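Local coordinates for protein 2-Cys Peroxiredoxin (Plasmodium vivax SaI-1, PDB 2I81) that probably reduces hydrogen peroxide and organic hydroperoxides through a reactive cysteine, as other typical 2-Cys peroxiredoxins do, at residues L62-D76 with W103-K117. Residues are numbered along the deposited sequence; the frame is centred on the assembly and turned at random.
Sequences LDFTFVCPSEIIALD and WKKTPLAKGGIGNIK
Trp103 lies with one face under the chain of Asp63 and Phe64. Asp63 CA sits over its six-membered ring, 3.8 Å from the centroid, a CH-pi contact. Phe64 N stands above the same face, 3.2 Å from Trp103 CE2. The Phe64 ring meets the five-membered ring obliquely, planes at 42°. The Trp103 side chain leaves the backbone toward 62-76, and chi1 of -156°, with CG trans to N, carries the indole on beneath both residues.

Apolar contacts continue along helix 67-77. Ile113 CG2 covers the centre of the opposite indole face and also touches Pro69 CB at 3.7 Å. Cys68 CB meets the indole edge in plane. Ile72 divides its branches: CD1 reaches Trp103 CZ3, while CG2 packs on Ile116 CD1 at 3.8 Å. Ile73 CD1 touches Leu108 CD2.

A bond internal to 103-117 holds the indole: Trp103 NE1 donates to a lone pair of Gly111 O at 2.9 Å. A water donates to Gly111 O and, weakly, to Thr65 O. The direct polar link lies near the end of 62-76. Lys117 N hydrogen-bonds to Asp76 OD1 at 3.0 Å, from the syn side but tilted out of the carboxylate plane. A weak second hydrogen bond reaches Asp76 OD2, also hydrogen-bonded to His118 ND1.

Cys68, in the Thr-x-x-Cys motif of peroxiredoxins, is probably the peroxidatic cysteine. Its CB packs on the held indole, consistent with a fixed aromatic surface at the start of helix 67-77.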
ATOM      1  N   LEU A  62      40.410   1.677  -3.887  1.00 20.00           N
ATOM      2  CA  LEU A  62      40.816   2.499  -4.988  1.00 20.00           C
ATOM      3  C   LEU A  62      42.168   2.187  -5.543  1.00 20.00           C
ATOM      4  O   LEU A  62      43.090   2.002  -4.836  1.00 24.19           O
ATOM      5  CB  LEU A  62      40.723   3.960  -4.630  1.00 20.00           C
ATOM      6  CG  LEU A  62      39.364   4.626  -4.641  1.00 20.00           C
ATOM      7  CD1 LEU A  62      39.399   5.981  -4.203  1.00 20.00           C
ATOM      8  CD2 LEU A  62      38.595   4.512  -5.865  1.00 20.00           C
ATOM      9  N   ASP A  63      42.271   2.152  -6.843  1.00 22.44           N
ATOM     10  CA  ASP A  63      43.530   2.241  -7.517  1.00 22.16           C
ATOM     11  C   ASP A  63      44.211   3.549  -7.292  1.00 22.70           C
ATOM     12  O   ASP A  63      43.572   4.537  -7.061  1.00 19.93           O
ATOM     13  CB  ASP A  63      43.338   1.979  -8.990  1.00 22.04           C
ATOM     14  CG  ASP A  63      42.921   0.608  -9.253  1.00 23.79           C
ATOM     15  OD1 ASP A  63      42.546  -0.028  -8.329  1.00 26.54           O
ATOM     16  OD2 ASP A  63      42.968   0.142 -10.357  1.00 28.57           O
ATOM     17  N   PHE A  64      45.529   3.505  -7.351  1.00 23.63           N
ATOM     18  CA  PHE A  64      46.391   4.678  -7.145  1.00 24.83           C
ATOM     19  C   PHE A  64      46.249   5.321  -5.761  1.00 26.08           C
ATOM     20  O   PHE A  64      46.429   6.534  -5.609  1.00 27.08           O
ATOM     21  CB  PHE A  64      46.196   5.720  -8.257  1.00 24.12           C
ATOM     22  CG  PHE A  64      46.603   5.235  -9.617  1.00 23.78           C
ATOM     23  CD1 PHE A  64      45.645   4.816 -10.535  1.00 23.49           C
ATOM     24  CD2 PHE A  64      47.947   5.192  -9.982  1.00 20.28           C
ATOM     25  CE1 PHE A  64      46.019   4.364 -11.798  1.00 21.66           C
ATOM     26  CE2 PHE A  64      48.330   4.740 -11.242  1.00 22.36           C
ATOM     27  CZ  PHE A  64      47.363   4.326 -12.152  1.00 23.92           C
ATOM     28  N   THR A  65      45.929   4.506  -4.758  1.00 28.13           N
ATOM     29  CA  THR A  65      45.909   4.977  -3.373  1.00 30.06           C
ATOM     30  C   THR A  65      47.059   4.383  -2.551  1.00 31.37           C
ATOM     31  O   THR A  65      48.162   4.204  -3.071  1.00 32.15           O
ATOM     32  CB  THR A  65      44.535   4.777  -2.681  1.00 30.43           C
ATOM     33  OG1 THR A  65      44.097   3.422  -2.845  1.00 34.32           O
ATOM     34  CG2 THR A  65      43.499   5.732  -3.261  1.00 24.08           C
ATOM     35  N   PHE A  66      46.798   4.070  -1.283  1.00 33.25           N
ATOM     36  CA  PHE A  66      47.871   3.968  -0.289  1.00 34.70           C
ATOM     37  C   PHE A  66      48.095   2.579   0.325  1.00 34.43           C
ATOM     38  O   PHE A  66      49.141   1.970   0.094  1.00 35.79           O
ATOM     39  CB  PHE A  66      47.683   5.054   0.782  1.00 34.64           C
ATOM     40  CG  PHE A  66      47.147   6.355   0.229  1.00 38.38           C
ATOM     41  CD1 PHE A  66      47.860   7.062  -0.738  1.00 35.08           C
ATOM     42  CD2 PHE A  66      45.925   6.862   0.660  1.00 39.72           C
ATOM     43  CE1 PHE A  66      47.366   8.250  -1.266  1.00 33.45           C
ATOM     44  CE2 PHE A  66      45.426   8.057   0.142  1.00 37.60           C
ATOM     45  CZ  PHE A  66      46.150   8.752  -0.822  1.00 34.04           C
ATOM     46  N   VAL A  67      47.131   2.087   1.103  1.00 34.64           N
ATOM     47  CA  VAL A  67      47.216   0.740   1.680  1.00 34.62           C
ATOM     48  C   VAL A  67      47.056  -0.309   0.581  1.00 34.87           C
ATOM     49  O   VAL A  67      47.708  -1.356   0.608  1.00 35.96           O
ATOM     50  CB  VAL A  67      46.124   0.487   2.748  1.00 35.01           C
ATOM     51  CG1 VAL A  67      46.299  -0.880   3.396  1.00 34.20           C
ATOM     52  CG2 VAL A  67      46.113   1.572   3.805  1.00 34.75           C
ATOM     53  N   CYS A  68      46.190  -0.006  -0.385  1.00 32.97           N
ATOM     54  CA  CYS A  68      45.805  -0.942  -1.444  1.00 31.93           C
ATOM     55  C   CYS A  68      46.981  -1.620  -2.163  1.00 30.52           C
ATOM     56  O   CYS A  68      47.021  -2.852  -2.220  1.00 29.98           O
ATOM     57  CB  CYS A  68      44.872  -0.265  -2.459  1.00 31.77           C
ATOM     58  SG  CYS A  68      43.466   0.601  -1.730  1.00 34.97           S
ATOM     59  N   PRO A  69      47.936  -0.832  -2.709  1.00 29.01           N
ATOM     60  CA  PRO A  69      49.027  -1.470  -3.454  1.00 28.87           C
ATOM     61  C   PRO A  69      49.872  -2.399  -2.590  1.00 29.06           C
ATOM     62  O   PRO A  69      50.291  -3.456  -3.060  1.00 28.73           O
ATOM     63  CB  PRO A  69      49.869  -0.287  -3.949  1.00 28.28           C
ATOM     64  CG  PRO A  69      49.500   0.846  -3.091  1.00 27.13           C
ATOM     65  CD  PRO A  69      48.079   0.637  -2.688  1.00 30.02           C
ATOM     66  N   SER A  70      50.098  -2.010  -1.336  1.00 30.19           N
ATOM     67  CA  SER A  70      50.866  -2.824  -0.398  1.00 30.58           C
ATOM     68  C   SER A  70      50.191  -4.170  -0.136  1.00 30.54           C
ATOM     69  O   SER A  70      50.873  -5.177   0.051  1.00 31.30           O
ATOM     70  CB  SER A  70      51.107  -2.075   0.917  1.00 32.12           C
ATOM     71  OG  SER A  70      49.929  -2.000   1.702  1.00 33.55           O
ATOM     72  N   GLU A  71      48.860  -4.179  -0.133  1.00 29.09           N
ATOM     73  CA  GLU A  71      48.090  -5.409   0.062  1.00 29.54           C
ATOM     74  C   GLU A  71      48.123  -6.290  -1.182  1.00 28.05           C
ATOM     75  O   GLU A  71      48.354  -7.498  -1.088  1.00 28.85           O
ATOM     76  CB  GLU A  71      46.644  -5.088   0.444  1.00 29.19           C
ATOM     77  CG  GLU A  71      46.508  -4.327   1.755  1.00 34.37           C
ATOM     78  CD  GLU A  71      45.069  -4.010   2.102  1.00 33.80           C
ATOM     79  OE1 GLU A  71      44.641  -4.370   3.217  1.00 29.04           O
ATOM     80  OE2 GLU A  71      44.363  -3.406   1.264  1.00 35.28           O
ATOM     81  N   ILE A  72      47.892  -5.672  -2.339  1.00 26.33           N
ATOM     82  CA  ILE A  72      47.884  -6.373  -3.622  1.00 25.30           C
ATOM     83  C   ILE A  72      49.237  -7.037  -3.895  1.00 25.32           C
ATOM     84  O   ILE A  72      49.291  -8.189  -4.334  1.00 24.30           O
ATOM     85  CB  ILE A  72      47.474  -5.426  -4.782  1.00 26.13           C
ATOM     86  CG1 ILE A  72      46.031  -4.948  -4.578  1.00 24.70           C
ATOM     87  CG2 ILE A  72      47.599  -6.128  -6.139  1.00 24.18           C
ATOM     88  CD1 ILE A  72      45.686  -3.669  -5.302  1.00 25.18           C
ATOM     89  N   ILE A  73      50.318  -6.313  -3.615  1.00 25.75           N
ATOM     90  CA  ILE A  73      51.675  -6.834  -3.796  1.00 27.74           C
ATOM     91  C   ILE A  73      51.990  -7.944  -2.786  1.00 28.27           C
ATOM     92  O   ILE A  73      52.593  -8.959  -3.146  1.00 30.06           O
ATOM     93  CB  ILE A  73      52.739  -5.705  -3.747  1.00 28.35           C
ATOM     94  CG1 ILE A  73      52.594  -4.791  -4.969  1.00 27.22           C
ATOM     95  CG2 ILE A  73      54.158  -6.279  -3.691  1.00 29.62           C
ATOM     96  CD1 ILE A  73      53.179  -3.402  -4.783  1.00 19.03           C
ATOM     97  N   ALA A  74      51.568  -7.753  -1.535  1.00 26.88           N
ATOM     98  CA  ALA A  74      51.765  -8.762  -0.492  1.00 26.90           C
ATOM     99  C   ALA A  74      51.045 -10.075  -0.799  1.00 26.54           C
ATOM    100  O   ALA A  74      51.586 -11.153  -0.541  1.00 29.39           O
ATOM    101  CB  ALA A  74      51.341  -8.227   0.865  1.00 26.53           C
ATOM    102  N   LEU A  75      49.835  -9.981  -1.348  1.00 25.07           N
ATOM    103  CA  LEU A  75      49.058 -11.168  -1.707  1.00 25.18           C
ATOM    104  C   LEU A  75      49.622 -11.872  -2.941  1.00 26.05           C
ATOM    105  O   LEU A  75      49.575 -13.104  -3.030  1.00 27.46           O
ATOM    106  CB  LEU A  75      47.582 -10.812  -1.919  1.00 24.23           C
ATOM    107  CG  LEU A  75      46.757 -10.495  -0.665  1.00 23.25           C
ATOM    108  CD1 LEU A  75      45.553  -9.636  -1.016  1.00 23.60           C
ATOM    109  CD2 LEU A  75      46.327 -11.762   0.069  1.00 23.48           C
ATOM    110  N   ASP A  76      50.150 -11.089  -3.883  1.00 28.12           N
ATOM    111  CA  ASP A  76      50.731 -11.643  -5.104  1.00 30.36           C
ATOM    112  C   ASP A  76      52.047 -12.373  -4.832  1.00 32.22           C
ATOM    113  O   ASP A  76      52.352 -13.372  -5.490  1.00 32.85           O
ATOM    114  CB  ASP A  76      50.931 -10.558  -6.164  1.00 29.75           C
ATOM    115  CG  ASP A  76      51.036 -11.130  -7.567  1.00 32.37           C
ATOM    116  OD1 ASP A  76      52.049 -10.860  -8.246  1.00 40.78           O
ATOM    117  OD2 ASP A  76      50.109 -11.859  -7.988  1.00 31.90           O
ATOM    118  N   TRP A 103      47.591   0.851 -13.676  1.00 22.88           N
ATOM    119  CA  TRP A 103      48.217   0.725 -12.362  1.00 22.23           C
ATOM    120  C   TRP A 103      49.272  -0.371 -12.376  1.00 21.91           C
ATOM    121  O   TRP A 103      50.273  -0.293 -11.658  1.00 20.35           O
ATOM    122  CB  TRP A 103      47.163   0.439 -11.291  1.00 22.77           C
ATOM    123  CG  TRP A 103      47.561   0.853  -9.898  1.00 22.13           C
ATOM    124  CD1 TRP A 103      48.516   1.768  -9.552  1.00 24.36           C
ATOM    125  CD2 TRP A 103      46.982   0.397  -8.671  1.00 23.23           C
ATOM    126  NE1 TRP A 103      48.581   1.894  -8.186  1.00 26.09           N
ATOM    127  CE2 TRP A 103      47.649   1.065  -7.619  1.00 22.51           C
ATOM    128  CE3 TRP A 103      45.970  -0.520  -8.355  1.00 21.19           C
ATOM    129  CZ2 TRP A 103      47.336   0.848  -6.274  1.00 24.16           C
ATOM    130  CZ3 TRP A 103      45.659  -0.734  -7.018  1.00 24.11           C
ATOM    131  CH2 TRP A 103      46.342  -0.053  -5.994  1.00 23.52           C
ATOM    132  N   LYS A 104      49.042  -1.387 -13.203  1.00 22.75           N
ATOM    133  CA  LYS A 104      50.007  -2.463 -13.396  1.00 25.24           C
ATOM    134  C   LYS A 104      51.200  -2.012 -14.232  1.00 27.30           C
ATOM    135  O   LYS A 104      52.304  -2.536 -14.072  1.00 28.07           O
ATOM    136  CB  LYS A 104      49.346  -3.689 -14.031  1.00 23.93           C
ATOM    137  CG  LYS A 104      48.319  -4.364 -13.134  1.00 25.58           C
ATOM    138  CD  LYS A 104      48.335  -5.876 -13.290  1.00 32.53           C
ATOM    139  CE  LYS A 104      47.558  -6.333 -14.514  1.00 43.09           C
ATOM    140  NZ  LYS A 104      47.673  -7.805 -14.721  1.00 49.29           N
ATOM    141  N   LYS A 105      50.980  -1.043 -15.116  1.00 28.07           N
ATOM    142  CA  LYS A 105      52.064  -0.509 -15.938  1.00 31.16           C
ATOM    143  C   LYS A 105      52.805   0.629 -15.240  1.00 32.63           C
ATOM    144  O   LYS A 105      53.756   1.196 -15.786  1.00 34.67           O
ATOM    145  CB  LYS A 105      51.547  -0.102 -17.317  1.00 30.91           C
ATOM    146  CG  LYS A 105      51.173  -1.308 -18.153  1.00 35.26           C
ATOM    147  CD  LYS A 105      50.940  -0.942 -19.613  1.00 38.40           C
ATOM    148  CE  LYS A 105      50.846  -2.221 -20.431  1.00 43.93           C
ATOM    149  NZ  LYS A 105      51.075  -1.973 -21.882  1.00 50.90           N
ATOM    150  N   THR A 106      52.364   0.941 -14.024  1.00 31.62           N
ATOM    151  CA  THR A 106      53.032   1.917 -13.177  1.00 31.38           C
ATOM    152  C   THR A 106      54.023   1.190 -12.260  1.00 31.98           C
ATOM    153  O   THR A 106      53.632   0.281 -11.525  1.00 31.10           O
ATOM    154  CB  THR A 106      52.014   2.733 -12.344  1.00 30.43           C
ATOM    155  OG1 THR A 106      51.001   3.264 -13.209  1.00 28.33           O
ATOM    156  CG2 THR A 106      52.703   3.885 -11.620  1.00 28.01           C
ATOM    157  N   PRO A 107      55.316   1.568 -12.331  1.00 32.08           N
ATOM    158  CA  PRO A 107      56.358   1.015 -11.457  1.00 32.56           C
ATOM    159  C   PRO A 107      56.087   1.271  -9.974  1.00 33.40           C
ATOM    160  O   PRO A 107      55.454   2.271  -9.623  1.00 34.30           O
ATOM    161  CB  PRO A 107      57.632   1.747 -11.903  1.00 31.06           C
ATOM    162  CG  PRO A 107      57.164   2.929 -12.678  1.00 31.70           C
ATOM    163  CD  PRO A 107      55.863   2.541 -13.293  1.00 32.24           C
ATOM    164  N   LEU A 108      56.571   0.365  -9.125  1.00 34.84           N
ATOM    165  CA  LEU A 108      56.344   0.423  -7.677  1.00 36.47           C
ATOM    166  C   LEU A 108      56.849   1.721  -7.049  1.00 36.72           C
ATOM    167  O   LEU A 108      56.206   2.272  -6.153  1.00 37.57           O
ATOM    168  CB  LEU A 108      57.001  -0.774  -6.972  1.00 37.46           C
ATOM    169  CG  LEU A 108      56.854  -2.192  -7.540  1.00 41.66           C
ATOM    170  CD1 LEU A 108      57.661  -3.180  -6.708  1.00 46.59           C
ATOM    171  CD2 LEU A 108      55.399  -2.627  -7.619  1.00 36.82           C
ATOM    172  N   ALA A 109      57.998   2.198  -7.527  1.00 36.51           N
ATOM    173  CA  ALA A 109      58.620   3.419  -7.014  1.00 35.88           C
ATOM    174  C   ALA A 109      57.791   4.670  -7.313  1.00 35.00           C
ATOM    175  O   ALA A 109      58.038   5.739  -6.750  1.00 34.05           O
ATOM    176  CB  ALA A 109      60.034   3.567  -7.566  1.00 37.19           C
ATOM    177  N   LYS A 110      56.808   4.521  -8.199  1.00 34.52           N
ATOM    178  CA  LYS A 110      55.902   5.610  -8.557  1.00 34.89           C
ATOM    179  C   LYS A 110      54.473   5.369  -8.055  1.00 33.71           C
ATOM    180  O   LYS A 110      53.523   5.995  -8.535  1.00 32.71           O
ATOM    181  CB  LYS A 110      55.928   5.842 -10.072  1.00 36.19           C
ATOM    182  CG  LYS A 110      57.188   6.557 -10.563  1.00 39.37           C
ATOM    183  CD  LYS A 110      57.384   6.448 -12.076  1.00 44.39           C
ATOM    184  CE  LYS A 110      56.341   7.237 -12.868  1.00 48.41           C
ATOM    185  NZ  LYS A 110      56.348   8.700 -12.527  1.00 54.49           N
ATOM    186  N   GLY A 111      54.334   4.470  -7.083  1.00 31.55           N
ATOM    187  CA  GLY A 111      53.042   4.182  -6.463  1.00 30.28           C
ATOM    188  C   GLY A 111      52.217   3.137  -7.191  1.00 30.64           C
ATOM    189  O   GLY A 111      51.012   3.019  -6.961  1.00 30.74           O
ATOM    190  N   GLY A 112      52.872   2.376  -8.064  1.00 29.01           N
ATOM    191  CA  GLY A 112      52.197   1.354  -8.855  1.00 28.75           C
ATOM    192  C   GLY A 112      52.261  -0.024  -8.231  1.00 28.98           C
ATOM    193  O   GLY A 112      52.973  -0.241  -7.248  1.00 29.65           O
ATOM    194  N   ILE A 113      51.508  -0.957  -8.808  1.00 28.46           N
ATOM    195  CA  ILE A 113      51.476  -2.334  -8.316  1.00 27.89           C
ATOM    196  C   ILE A 113      52.371  -3.276  -9.122  1.00 28.38           C
ATOM    197  O   ILE A 113      52.633  -4.404  -8.697  1.00 28.96           O
ATOM    198  CB  ILE A 113      50.031  -2.901  -8.218  1.00 27.60           C
ATOM    199  CG1 ILE A 113      49.287  -2.771  -9.555  1.00 25.29           C
ATOM    200  CG2 ILE A 113      49.267  -2.216  -7.090  1.00 30.10           C
ATOM    201  CD1 ILE A 113      47.974  -3.540  -9.610  1.00 25.80           C
ATOM    202  N   GLY A 114      52.849  -2.804 -10.271  1.00 29.08           N
ATOM    203  CA  GLY A 114      53.705  -3.610 -11.135  1.00 32.51           C
ATOM    204  C   GLY A 114      52.938  -4.748 -11.781  1.00 35.97           C
ATOM    205  O   GLY A 114      51.706  -4.778 -11.745  1.00 38.15           O
ATOM    206  N   ASN A 115      53.668  -5.695 -12.358  1.00 36.63           N
ATOM    207  CA  ASN A 115      53.042  -6.756 -13.138  1.00 37.68           C
ATOM    208  C   ASN A 115      52.601  -7.956 -12.293  1.00 36.93           C
ATOM    209  O   ASN A 115      53.166  -9.051 -12.405  1.00 37.34           O
ATOM    210  CB  ASN A 115      53.967  -7.189 -14.283  1.00 39.16           C
ATOM    211  CG  ASN A 115      53.206  -7.766 -15.463  1.00 43.94           C
ATOM    212  OD1 ASN A 115      53.613  -8.774 -16.041  1.00 50.63           O
ATOM    213  ND2 ASN A 115      52.096  -7.129 -15.830  1.00 49.74           N
ATOM    214  N   ILE A 116      51.589  -7.738 -11.452  1.00 34.72           N
ATOM    215  CA  ILE A 116      51.057  -8.789 -10.574  1.00 33.07           C
ATOM    216  C   ILE A 116      50.468  -9.964 -11.365  1.00 32.46           C
ATOM    217  O   ILE A 116      49.968  -9.785 -12.479  1.00 30.94           O
ATOM    218  CB  ILE A 116      50.023  -8.252  -9.539  1.00 35.04           C
ATOM    219  CG1 ILE A 116      48.735  -7.783 -10.228  1.00 37.70           C
ATOM    220  CG2 ILE A 116      50.636  -7.143  -8.681  1.00 32.13           C
ATOM    221  CD1 ILE A 116      47.486  -8.001  -9.400  1.00 42.66           C
ATOM    222  N   LYS A 117      50.525 -11.159 -10.777  1.00 32.25           N
ATOM    223  CA  LYS A 117      50.153 -12.395 -11.474  1.00 33.09           C
ATOM    224  C   LYS A 117      48.677 -12.801 -11.370  1.00 32.24           C
ATOM    225  O   LYS A 117      48.191 -13.567 -12.207  1.00 35.15           O
ATOM    226  CB  LYS A 117      51.034 -13.560 -11.009  1.00 33.80           C
ATOM    227  CG  LYS A 117      52.456 -13.550 -11.559  1.00 36.49           C
ATOM    228  CD  LYS A 117      53.274 -14.735 -11.040  1.00 37.35           C
ATOM    229  CE  LYS A 117      52.922 -16.044 -11.748  1.00 48.27           C
ATOM    230  NZ  LYS A 117      53.363 -16.064 -13.173  1.00 46.87           N
TER
HETATM  231  O   HOH W   1      49.615   5.210  -5.973  1.00 31.62           O